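Local coordinates for tRNA (guanine-N(1)-)-methyltransferase (Corynebacterium diphtheriae, PDB 7KFF), which probably transfers a methyl group from S-adenosyl-L-methionine to the N1 atom of a guanine in tRNA, working as a dimer; here it holds the product S-adenosyl-L-homocysteine, at residues T80-G83 with P84-D88; A146-T149 with Q150-R154; I172-R175 with V176-A180. All coordinates share one frame; numbering follows the deposited sequence.

Overall arrangement
Contacts 1 and 3 are buried neighbours, centres 10 Å apart, on helices 79-90 and 174-180; Trp-82 and Leu-86 of the first pack on Ile-172 and Val-176 of the second. Contact 2 is only partly buried and lies apart, its nearest atoms about 17 Å from contact 1 and 10 Å from contact 3, where strand 146-147 leads into helix 150-156. The chemistry follows the position: contact 1 lies inside a helix and combines apolar packing with a proline kink, whereas contacts 2 and 3 start helices and rely on capping. All three touch the second subunit, whose Arg-246 forms salt bridges with both Asp-87 of contact 1 and Asp-179 of contact 3.

Contact 1 of 3, residues T80-G83 with P84-D88; sequences TVWG and PALDD
Trp-82 and Leu-86, one helical turn apart, meet at the benzo side of the indole: CE3 of Trp-82 lies 4.0 Å from CG of Leu-86. The leucine sits at the ring's edge, near its plane, so it borders the indole without covering it. Its CG stands opposite the carbonyl carbon (chi1 -73°), which turns the branch back toward the preceding turn and brings CG of Leu-86 to 3.4 Å from Trp-82 O. That same oxygen accepts the backbone N-H of Leu-86 at 2.9 Å. A broad ring and a branched aliphatic chain suit this buried side of helix 79-90, because together they face Ile-22 of strand 17-23 and Val-176 of helix 174-180. Helix 79-90 thus packs beside the parallel sheet of the SPOUT methyltransferase fold, with the Trp-82 side chain about 8 Å from the bound S-adenosylhomocysteine.

Another side of the helix carries Pro-84. Lacking an N-H, it cannot bond to the turn before, and its ring lies against the carbonyl instead, CD of Pro-84 being 3.4 Å from Thr-80 O; the helix is kinked here. The place just before a helical proline is cramped by the ring's CD, and Gly-83, having no side chain, suits it. Regular bonding resumes at once, with Ala-85 N to Val-81 O and then Asp-87 N to Gly-83 O at 2.9 Å. The Asp-87 carboxylate folds back beside Gly-83 O, with its CG 3.1 Å from that oxygen. Both groups are acceptors, and the acid finds its salt-bridge partner in Arg-246 of the second subunit.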
loop_
_atom_site.group_PDB
_atom_site.type_symbol
_atom_site.label_atom_id
_atom_site.label_comp_id
_atom_site.label_asym_id
_atom_site.label_seq_id
_atom_site.Cartn_x
_atom_site.Cartn_y
_atom_site.Cartn_z
ATOM N N THR A 80 -5.743 -3.570 27.446
ATOM C CA THR A 80 -6.998 -3.444 28.184
ATOM C C THR A 80 -8.062 -2.658 27.418
ATOM O O THR A 80 -9.237 -2.678 27.809
ATOM C CB THR A 80 -6.765 -2.807 29.554
ATOM O OG1 THR A 80 -6.127 -1.537 29.358
ATOM C CG2 THR A 80 -5.892 -3.714 30.453
ATOM N N VAL A 81 -7.680 -1.991 26.335
ATOM C CA VAL A 81 -8.617 -1.359 25.402
ATOM C C VAL A 81 -8.864 -2.245 24.187
ATOM O O VAL A 81 -10.012 -2.507 23.825
ATOM C CB VAL A 81 -8.096 0.038 25.008
ATOM C CG1 VAL A 81 -9.058 0.708 24.027
ATOM C CG2 VAL A 81 -7.897 0.901 26.254
ATOM N N TRP A 82 -7.786 -2.764 23.586
ATOM C CA TRP A 82 -7.916 -3.574 22.381
ATOM C C TRP A 82 -8.663 -4.888 22.605
ATOM O O TRP A 82 -9.408 -5.331 21.724
ATOM C CB TRP A 82 -6.543 -3.862 21.773
ATOM C CG TRP A 82 -6.164 -2.829 20.799
ATOM C CD1 TRP A 82 -5.219 -1.842 20.943
ATOM C CD2 TRP A 82 -6.734 -2.657 19.501
ATOM N NE1 TRP A 82 -5.166 -1.075 19.796
ATOM C CE2 TRP A 82 -6.097 -1.544 18.905
ATOM C CE3 TRP A 82 -7.724 -3.330 18.787
ATOM C CZ2 TRP A 82 -6.434 -1.095 17.639
ATOM C CZ3 TRP A 82 -8.047 -2.883 17.528
ATOM C CH2 TRP A 82 -7.420 -1.760 16.979
ATOM N N GLY A 83 -8.413 -5.576 23.708
ATOM C CA GLY A 83 -9.029 -6.862 23.932
ATOM C C GLY A 83 -10.545 -6.780 23.947
ATOM O O GLY A 83 -11.241 -7.477 23.193
ATOM N N PRO A 84 -11.099 -5.907 24.794
ATOM C CA PRO A 84 -12.567 -5.731 24.789
ATOM C C PRO A 84 -13.117 -5.292 23.442
ATOM O O PRO A 84 -14.192 -5.749 23.044
ATOM C CB PRO A 84 -12.793 -4.702 25.903
ATOM C CG PRO A 84 -11.624 -4.959 26.849
ATOM C CD PRO A 84 -10.468 -5.235 25.947
ATOM N N ALA A 85 -12.409 -4.408 22.725
ATOM C CA ALA A 85 -12.870 -3.963 21.415
ATOM C C ALA A 85 -12.969 -5.136 20.457
ATOM O O ALA A 85 -13.972 -5.307 19.753
ATOM C CB ALA A 85 -11.911 -2.901 20.879
ATOM N N LEU A 86 -11.931 -5.965 20.410
ATOM C CA LEU A 86 -11.957 -7.102 19.504
ATOM C C LEU A 86 -13.002 -8.129 19.919
ATOM O O LEU A 86 -13.617 -8.768 19.056
ATOM C CB LEU A 86 -10.569 -7.741 19.451
ATOM C CG LEU A 86 -9.540 -6.914 18.675
ATOM C CD1 LEU A 86 -8.137 -7.401 19.011
ATOM C CD2 LEU A 86 -9.815 -7.021 17.199
ATOM N N ASP A 87 -13.195 -8.322 21.229
ATOM C CA ASP A 87 -14.228 -9.233 21.709
ATOM C C ASP A 87 -15.602 -8.786 21.208
ATOM O O ASP A 87 -16.403 -9.594 20.730
ATOM C CB ASP A 87 -14.272 -9.220 23.240
ATOM C CG ASP A 87 -13.058 -9.860 23.920
ATOM O OD1 ASP A 87 -12.213 -10.518 23.264
ATOM O OD2 ASP A 87 -12.935 -9.677 25.165
ATOM N N ASP A 88 -15.890 -7.489 21.331
ATOM C CA ASP A 88 -17.214 -6.970 20.994
ATOM C C ASP A 88 -17.440 -6.974 19.488
ATOM O O ASP A 88 -18.527 -7.328 19.012
ATOM C CB ASP A 88 -17.356 -5.552 21.548
ATOM C CG ASP A 88 -17.595 -5.513 23.058
ATOM O OD1 ASP A 88 -17.745 -6.578 23.704
ATOM O OD2 ASP A 88 -17.656 -4.387 23.613
#

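Contact 2 of 3, residues A146-T149 with Q150-R154; sequences APFT and QEDAR
Thr-149 and Ala-153 close the first turn of helix 150-156, Ala-153 N donating to Thr-149 O at 3.1 Å just after the extended backbone of strand 146-147 has given way to helix. Thr-149 is the N-cap. Its OG1 stands between the backbone N and the carbonyl carbon (chi1 67°), a position from which it reaches forward over the helix end and accepts from Asp-152 N at 3.0 Å in a nearly straight bond (165°). A water 2.8 Å from OG1 of Thr-149 links this hydroxyl to the next side chain, donating to OE1 of Glu-151 at 3.1 Å. Asp-152 returns the favour: its OD2 accepts the backbone N-H of Thr-149 at 3.0 Å, approached from above the carboxylate plane. This reciprocal pair is a capping box, in which a short hydroxyl and a short acid each satisfy the other residue's N-H at the start of a helix. Arg-187 forms a salt bridge with Asp-152 OD2 and also donates to Ala-146 O, and so ties the box to the end of the strand.

Phe-148 flanks the polar network on its apolar side. With CG opposite the backbone N (chi1 -175°), its ring runs along the Asp-152 side chain in the reverse direction, ring and carboxylate planes being close to parallel, and CD1 of Phe-148 comes within 3.8 Å of Asp-152 CB. Farther out, CZ of Phe-148 touches Ala-153 CB at 4.0 Å, where a small methyl lets the ring lie close to the helix. Ile-206 and Ala-209 of helix 200-211 also touch the phenyl group, and Tyr-194 of the second subunit meets it obliquely. Gln-150 reaches that subunit too, accepting through OE1 from Val-195 N of the neighbouring chain.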
loop_
_atom_site.group_PDB
_atom_site.type_symbol
_atom_site.label_atom_id
_atom_site.label_comp_id
_atom_site.label_asym_id
_atom_site.label_seq_id
_atom_site.Cartn_x
_atom_site.Cartn_y
_atom_site.Cartn_z
ATOM N N ALA A 146 3.688 -10.808 7.409
ATOM C CA ALA A 146 3.918 -11.426 6.115
ATOM C C ALA A 146 3.375 -10.534 4.999
ATOM O O ALA A 146 2.291 -9.942 5.132
ATOM C CB ALA A 146 3.250 -12.796 6.059
ATOM N N PRO A 147 4.093 -10.411 3.892
ATOM C CA PRO A 147 3.640 -9.509 2.827
ATOM C C PRO A 147 2.269 -9.849 2.282
ATOM O O PRO A 147 1.952 -11.011 2.040
ATOM C CB PRO A 147 4.699 -9.692 1.734
ATOM C CG PRO A 147 5.910 -10.143 2.463
ATOM C CD PRO A 147 5.414 -10.994 3.586
ATOM N N PHE A 148 1.474 -8.804 2.049
ATOM C CA PHE A 148 0.225 -8.938 1.310
ATOM C C PHE A 148 0.524 -9.314 -0.138
ATOM O O PHE A 148 1.329 -8.655 -0.814
ATOM C CB PHE A 148 -0.509 -7.587 1.349
ATOM C CG PHE A 148 -1.885 -7.589 0.725
ATOM C CD1 PHE A 148 -2.791 -8.619 0.967
ATOM C CD2 PHE A 148 -2.278 -6.541 -0.099
ATOM C CE1 PHE A 148 -4.041 -8.603 0.414
ATOM C CE2 PHE A 148 -3.539 -6.537 -0.659
ATOM C CZ PHE A 148 -4.407 -7.553 -0.408
ATOM N N THR A 149 -0.148 -10.353 -0.626
ATOM C CA THR A 149 0.043 -10.846 -1.982
ATOM C C THR A 149 -1.307 -10.934 -2.681
ATOM O O THR A 149 -2.375 -10.910 -2.062
ATOM C CB THR A 149 0.683 -12.246 -1.999
ATOM O OG1 THR A 149 -0.264 -13.167 -1.454
ATOM C CG2 THR A 149 2.004 -12.289 -1.249
ATOM N N GLN A 150 -1.254 -11.063 -3.998
ATOM C CA GLN A 150 -2.484 -11.255 -4.755
ATOM C C GLN A 150 -3.166 -12.563 -4.370
ATOM O O GLN A 150 -4.396 -12.662 -4.420
ATOM C CB GLN A 150 -2.229 -11.178 -6.258
ATOM C CG GLN A 150 -3.487 -11.076 -7.092
ATOM C CD GLN A 150 -4.284 -9.812 -6.835
ATOM O OE1 GLN A 150 -3.743 -8.802 -6.366
ATOM N NE2 GLN A 150 -5.587 -9.874 -7.088
ATOM N N GLU A 151 -2.392 -13.579 -3.998
ATOM C CA GLU A 151 -2.991 -14.811 -3.501
ATOM C C GLU A 151 -3.787 -14.560 -2.224
ATOM O O GLU A 151 -4.881 -15.112 -2.051
ATOM C CB GLU A 151 -1.897 -15.844 -3.247
ATOM C CG GLU A 151 -2.391 -17.218 -2.842
ATOM C CD GLU A 151 -1.281 -18.254 -2.848
ATOM O OE1 GLU A 151 -0.416 -18.205 -1.950
ATOM O OE2 GLU A 151 -1.269 -19.108 -3.760
ATOM N N ASP A 152 -3.249 -13.746 -1.310
ATOM C CA ASP A 152 -4.019 -13.355 -0.131
ATOM C C ASP A 152 -5.323 -12.685 -0.548
ATOM O O ASP A 152 -6.386 -12.960 0.017
ATOM C CB ASP A 152 -3.258 -12.337 0.729
ATOM C CG ASP A 152 -2.067 -12.893 1.468
ATOM O OD1 ASP A 152 -2.062 -14.070 1.867
ATOM O OD2 ASP A 152 -1.130 -12.082 1.666
ATOM N N ALA A 153 -5.255 -11.781 -1.538
ATOM C CA ALA A 153 -6.461 -11.076 -1.956
ATOM C C ALA A 153 -7.514 -12.056 -2.451
ATOM O O ALA A 153 -8.698 -11.949 -2.108
ATOM C CB ALA A 153 -6.125 -10.036 -3.023
ATOM N N ARG A 154 -7.097 -13.046 -3.238
ATOM C CA ARG A 154 -8.040 -14.055 -3.716
ATOM C C ARG A 154 -8.624 -14.833 -2.551
ATOM O O ARG A 154 -9.833 -15.042 -2.481
ATOM C CB ARG A 154 -7.373 -15.013 -4.710
ATOM C CG ARG A 154 -7.033 -14.377 -6.040
ATOM C CD ARG A 154 -6.722 -15.398 -7.102
ATOM N NE ARG A 154 -5.469 -16.117 -6.880
ATOM C CZ ARG A 154 -4.266 -15.648 -7.219
ATOM N NH1 ARG A 154 -4.153 -14.457 -7.784
ATOM N NH2 ARG A 154 -3.185 -16.367 -6.963
HETATM O O HOH W 1 0.834 -15.615 -0.809
#

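Contact 3 of 3, residues I172-R175 with V176-A180; sequences IDQR and VIEDA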
loop_
_atom_site.group_PDB
_atom_site.type_symbol
_atom_site.label_atom_id
_atom_site.label_comp_id
_atom_site.label_asym_id
_atom_site.label_seq_id
_atom_site.Cartn_x
_atom_site.Cartn_y
_atom_site.Cartn_z
ATOM N N ILE A 172 0.595 -2.275 18.359
ATOM C CA ILE A 172 -0.308 -2.851 19.343
ATOM C C ILE A 172 0.459 -3.859 20.187
ATOM O O ILE A 172 1.239 -4.658 19.663
ATOM C CB ILE A 172 -1.491 -3.527 18.616
ATOM C CG1 ILE A 172 -2.265 -2.510 17.757
ATOM C CG2 ILE A 172 -2.395 -4.221 19.620
ATOM C CD1 ILE A 172 -3.311 -3.148 16.882
ATOM N N ASP A 173 0.238 -3.832 21.498
ATOM C CA ASP A 173 0.843 -4.827 22.389
ATOM C C ASP A 173 0.630 -6.220 21.806
ATOM O O ASP A 173 -0.495 -6.612 21.485
ATOM C CB ASP A 173 0.174 -4.730 23.765
ATOM C CG ASP A 173 0.777 -5.655 24.817
ATOM O OD1 ASP A 173 0.679 -6.882 24.677
ATOM O OD2 ASP A 173 1.308 -5.127 25.819
ATOM N N GLN A 174 1.720 -6.979 21.686
ATOM C CA GLN A 174 1.663 -8.243 20.951
ATOM C C GLN A 174 0.719 -9.247 21.592
ATOM O O GLN A 174 0.199 -10.138 20.910
ATOM C CB GLN A 174 3.068 -8.824 20.809
ATOM C CG GLN A 174 3.147 -9.972 19.832
ATOM C CD GLN A 174 2.909 -9.537 18.406
ATOM O OE1 GLN A 174 3.230 -8.410 18.033
ATOM N NE2 GLN A 174 2.345 -10.432 17.600
ATOM N N ARG A 175 0.500 -9.146 22.901
ATOM C CA ARG A 175 -0.403 -10.093 23.545
ATOM C C ARG A 175 -1.827 -9.978 23.016
ATOM O O ARG A 175 -2.577 -10.956 23.056
ATOM C CB ARG A 175 -0.404 -9.888 25.047
ATOM C CG ARG A 175 0.942 -10.235 25.651
ATOM C CD ARG A 175 1.003 -9.801 27.119
ATOM N NE ARG A 175 0.934 -8.348 27.222
ATOM C CZ ARG A 175 0.855 -7.683 28.365
ATOM N NH1 ARG A 175 0.841 -8.352 29.508
ATOM N NH2 ARG A 175 0.835 -6.361 28.347
ATOM N N VAL A 176 -2.212 -8.804 22.499
ATOM C CA VAL A 176 -3.530 -8.654 21.900
ATOM C C VAL A 176 -3.676 -9.617 20.741
ATOM O O VAL A 176 -4.725 -10.255 20.571
ATOM C CB VAL A 176 -3.737 -7.204 21.423
ATOM C CG1 VAL A 176 -5.000 -7.112 20.598
ATOM C CG2 VAL A 176 -3.754 -6.252 22.613
ATOM N N ILE A 177 -2.635 -9.684 19.900
ATOM C CA ILE A 177 -2.621 -10.531 18.713
ATOM C C ILE A 177 -2.688 -11.993 19.113
ATOM O O ILE A 177 -3.445 -12.766 18.527
ATOM C CB ILE A 177 -1.371 -10.229 17.873
ATOM C CG1 ILE A 177 -1.482 -8.909 17.121
ATOM C CG2 ILE A 177 -1.153 -11.322 16.816
ATOM C CD1 ILE A 177 -1.540 -7.709 17.950
ATOM N N GLU A 178 -1.919 -12.390 20.133
ATOM C CA GLU A 178 -1.947 -13.788 20.544
ATOM C C GLU A 178 -3.289 -14.154 21.164
ATOM O O GLU A 178 -3.875 -15.191 20.832
ATOM C CB GLU A 178 -0.811 -14.058 21.541
ATOM C CG GLU A 178 0.584 -13.717 21.013
ATOM C CD GLU A 178 0.917 -14.358 19.664
ATOM O OE1 GLU A 178 0.406 -15.467 19.362
ATOM O OE2 GLU A 178 1.722 -13.743 18.912
ATOM N N ASP A 179 -3.786 -13.317 22.080
ATOM C CA ASP A 179 -5.076 -13.587 22.703
ATOM C C ASP A 179 -6.206 -13.617 21.679
ATOM O O ASP A 179 -7.167 -14.387 21.837
ATOM C CB ASP A 179 -5.359 -12.528 23.757
ATOM C CG ASP A 179 -6.694 -12.711 24.408
ATOM O OD1 ASP A 179 -6.802 -13.589 25.286
ATOM O OD2 ASP A 179 -7.626 -11.953 24.082
ATOM N N ALA A 180 -6.113 -12.795 20.626
ATOM C CA ALA A 180 -7.166 -12.738 19.622
ATOM C C ALA A 180 -7.345 -14.064 18.907
ATOM O O ALA A 180 -8.417 -14.315 18.351
ATOM C CB ALA A 180 -6.865 -11.633 18.611
#
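Val-176 meets Ile-172 at about a right angle, CG2 of the isoleucine lying 3.7 Å from Val-176 CB. Val-176 N donates to Asp-173 O at 3.0 Å as the chain curls into the first turn. Next comes Ile-177, whose CD1 reaches the same Ile-172 CG2 at 4.0 Å, while its CG2 lies 3.7 Å from Gln-174 NE2, the two side chains crossing at a slant. Branched aliphatic residues fit here because Val-176 packs on Leu-86 of helix 79-90 and Ile-177 on Val-186 and Glu-188 of strand 185-190. Glu-178 N bonds to Gln-174 O, and the side-chain ends lie near each other, NE2 of Gln-174 3.6 Å from OE2 of Glu-178, with their planes well turned (41°). Asp-179 N binds Arg-175 O at 2.8 Å. The stronger polar partners lie elsewhere: Glu-178 pairs with Lys-181, the Gln-174 amide donates to Glu-188, and Asp-179, its CG opposite the backbone N (chi1 178°), leads outward to Arg-246 of the second subunit.

At the start of the helix Asp-173 is the N-cap. Its OD1 takes Arg-175 N on the anti lone pair and Arg-175 NE at 2.9 Å on the syn side, while OD2 takes NH2 of Arg-175 at 2.9 Å. Thr-240 N donates to Asp-173 OD2, and Arg-175 NH1 to the carbonyls of Pro-242 and Leu-248, all of the second subunit, making an aspartate-capped helix N-terminus built into the SPOUT dimer interface.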